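Local coordinates for glutaredoxin 1 (PDB 3MSZ), which probably reduces protein disulfides as a small glutathione-binding redox protein of the thioredoxin superfamily, at residues W19-F24 with F31-I36. Residues are numbered along the deposited sequence; the frame is centred on the assembly and turned at random.
Sequences WAKQWF and FDETII
Lys21, Phe24, Phe31 and Glu33 join one flank of helix 15-26 to the edge strand 32-35 through a salt bridge with an apolar contact beside it. Strand 32-35 is outermost in the sheet and pairs in parallel with strand 6-10, so the helix connects two neighbouring strands and packs against the second of them here. At the polar end, Lys21 NZ donates to Glu33 OE2 at 2.7 Å, reaching the oxygen on its syn side but 33° out of the carboxylate plane. The lysine chain runs straight from the helix as far as CD and then bends (chi3 -84°), which swings the ammonium group onto the carboxylate. Glu33 comes from the strand fully extended, CG anti to the backbone N (chi1 -177°), and crosses the lysine at about a right angle. The same OE2 is also hydrogen-bonded to Thr10 of strand 6-10; two partners on one oxygen should limit how freely the carboxylate turns. Beside the bridge, the Phe31 ring lies along the helix, its CZ 3.7 Å from Lys21 CG and, further round the same side, its CD1 3.8 Å from Phe24 CB, both approaches being oblique to the ring. The buried Phe24 side chain also touches Ile8 of strand 6-10 and Leu78 of helix 75-80, while Phe31 also touches Val6. Part ionic and part apolar, this seam closes the N-terminal beta-alpha-beta unit of the thioredoxin fold, in which helix 15-26 makes the crossover connection from strand 6-10 to strand 32-35.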
loop_
_atom_site.group_PDB
_atom_site.type_symbol
_atom_site.label_atom_id
_atom_site.label_comp_id
_atom_site.label_asym_id
_atom_site.label_seq_id
_atom_site.Cartn_x
_atom_site.Cartn_y
_atom_site.Cartn_z
ATOM N N TRP A 19 7.508 7.621 -0.865
ATOM C CA TRP A 19 8.302 6.878 -1.853
ATOM C C TRP A 19 7.416 5.951 -2.680
ATOM O O TRP A 19 7.641 5.762 -3.862
ATOM C CB TRP A 19 9.434 6.057 -1.224
ATOM C CG TRP A 19 10.335 6.852 -0.333
ATOM C CD1 TRP A 19 10.924 6.423 0.827
ATOM C CD2 TRP A 19 10.721 8.225 -0.498
ATOM N NE1 TRP A 19 11.661 7.448 1.391
ATOM C CE2 TRP A 19 11.573 8.554 0.580
ATOM C CE3 TRP A 19 10.470 9.200 -1.480
ATOM C CZ2 TRP A 19 12.148 9.828 0.726
ATOM C CZ3 TRP A 19 11.049 10.464 -1.330
ATOM C CH2 TRP A 19 11.860 10.762 -0.229
ATOM N N ALA A 20 6.420 5.364 -2.050
ATOM C CA ALA A 20 5.548 4.441 -2.761
ATOM C C ALA A 20 4.717 5.173 -3.791
ATOM O O ALA A 20 4.586 4.730 -4.954
ATOM C CB ALA A 20 4.613 3.680 -1.739
ATOM N N LYS A 21 4.094 6.268 -3.362
ATOM C CA LYS A 21 3.271 7.099 -4.274
ATOM C C LYS A 21 4.111 7.648 -5.420
ATOM O O LYS A 21 3.699 7.626 -6.578
ATOM C CB LYS A 21 2.618 8.248 -3.510
ATOM C CG LYS A 21 1.550 7.770 -2.533
ATOM C CD LYS A 21 0.828 8.930 -1.850
ATOM C CE LYS A 21 1.616 9.411 -0.636
ATOM N NZ LYS A 21 0.919 10.528 0.080
ATOM N N GLN A 22 5.287 8.161 -5.078
ATOM C CA GLN A 22 6.205 8.683 -6.079
ATOM C C GLN A 22 6.542 7.638 -7.134
ATOM O O GLN A 22 6.652 7.956 -8.323
ATOM C CB GLN A 22 7.495 9.121 -5.397
ATOM C CG GLN A 22 8.525 9.606 -6.362
ATOM C CD GLN A 22 9.804 10.064 -5.643
ATOM O OE1 GLN A 22 10.066 11.256 -5.519
ATOM N NE2 GLN A 22 10.582 9.108 -5.163
ATOM N N TRP A 23 6.701 6.387 -6.707
ATOM C CA TRP A 23 6.979 5.321 -7.663
ATOM C C TRP A 23 5.831 5.158 -8.673
ATOM O O TRP A 23 6.050 5.030 -9.886
ATOM C CB TRP A 23 7.251 3.985 -6.950
ATOM C CG TRP A 23 7.724 2.908 -7.904
ATOM C CD1 TRP A 23 9.025 2.670 -8.300
ATOM C CD2 TRP A 23 6.911 1.962 -8.621
ATOM N NE1 TRP A 23 9.061 1.628 -9.201
ATOM C CE2 TRP A 23 7.786 1.167 -9.411
ATOM C CE3 TRP A 23 5.539 1.705 -8.672
ATOM C CZ2 TRP A 23 7.326 0.115 -10.237
ATOM C CZ3 TRP A 23 5.078 0.653 -9.507
ATOM C CH2 TRP A 23 5.977 -0.117 -10.279
ATOM N N PHE A 24 4.605 5.122 -8.170
ATOM C CA PHE A 24 3.444 4.991 -9.045
ATOM C C PHE A 24 3.338 6.193 -9.979
ATOM O O PHE A 24 3.113 6.032 -11.184
ATOM C CB PHE A 24 2.165 4.799 -8.222
ATOM C CG PHE A 24 2.057 3.417 -7.623
ATOM C CD1 PHE A 24 1.864 2.306 -8.446
ATOM C CD2 PHE A 24 2.174 3.222 -6.259
ATOM C CE1 PHE A 24 1.792 1.012 -7.917
ATOM C CE2 PHE A 24 2.081 1.935 -5.712
ATOM C CZ PHE A 24 1.898 0.828 -6.554
ATOM N N PHE A 31 -3.716 5.797 -8.650
ATOM C CA PHE A 31 -3.961 5.001 -7.453
ATOM C C PHE A 31 -4.955 5.752 -6.591
ATOM O O PHE A 31 -5.093 6.977 -6.717
ATOM C CB PHE A 31 -2.661 4.765 -6.664
ATOM C CG PHE A 31 -1.946 6.043 -6.255
ATOM C CD1 PHE A 31 -0.933 6.584 -7.052
ATOM C CD2 PHE A 31 -2.306 6.719 -5.091
ATOM C CE1 PHE A 31 -0.281 7.767 -6.676
ATOM C CE2 PHE A 31 -1.660 7.916 -4.708
ATOM C CZ PHE A 31 -0.647 8.433 -5.494
ATOM N N ASP A 32 -5.649 5.004 -5.739
ATOM C CA ASP A 32 -6.515 5.566 -4.719
ATOM C C ASP A 32 -5.819 5.472 -3.363
ATOM O O ASP A 32 -5.399 4.382 -2.916
ATOM C CB ASP A 32 -7.855 4.824 -4.659
ATOM C CG ASP A 32 -8.808 5.427 -3.628
ATOM O OD1 ASP A 32 -9.214 6.603 -3.805
ATOM O OD2 ASP A 32 -9.141 4.735 -2.637
ATOM N N GLU A 33 -5.696 6.620 -2.713
ATOM C CA GLU A 33 -5.024 6.690 -1.433
ATOM C C GLU A 33 -6.065 6.819 -0.325
ATOM O O GLU A 33 -6.979 7.652 -0.398
ATOM C CB GLU A 33 -4.065 7.893 -1.387
ATOM C CG GLU A 33 -3.249 7.984 -0.079
ATOM C CD GLU A 33 -2.365 9.251 -0.007
ATOM O OE1 GLU A 33 -2.644 10.193 -0.762
ATOM O OE2 GLU A 33 -1.401 9.321 0.811
ATOM N N THR A 34 -5.899 6.016 0.717
ATOM C CA THR A 34 -6.644 6.209 1.959
ATOM C C THR A 34 -5.677 6.617 3.064
ATOM O O THR A 34 -4.766 5.852 3.396
ATOM C CB THR A 34 -7.316 4.913 2.345
ATOM O OG1 THR A 34 -8.283 4.604 1.343
ATOM C CG2 THR A 34 -8.004 5.015 3.703
ATOM N N ILE A 35 -5.860 7.825 3.604
ATOM C CA ILE A 35 -4.982 8.367 4.648
ATOM C C ILE A 35 -5.586 8.114 6.037
ATOM O O ILE A 35 -6.709 8.501 6.311
ATOM C CB ILE A 35 -4.770 9.876 4.513
ATOM C CG1 ILE A 35 -4.101 10.222 3.184
ATOM C CG2 ILE A 35 -3.867 10.390 5.641
ATOM C CD1 ILE A 35 -3.997 11.725 2.933
ATOM N N ILE A 36 -4.835 7.442 6.896
ATOM C CA ILE A 36 -5.269 7.192 8.268
ATOM C C ILE A 36 -4.203 7.686 9.239
ATOM O O ILE A 36 -3.287 6.950 9.613
ATOM C CB ILE A 36 -5.534 5.698 8.498
ATOM C CG1 ILE A 36 -4.474 4.854 7.779
ATOM C CG2 ILE A 36 -6.923 5.338 7.998
ATOM C CD1 ILE A 36 -4.781 3.350 7.729
#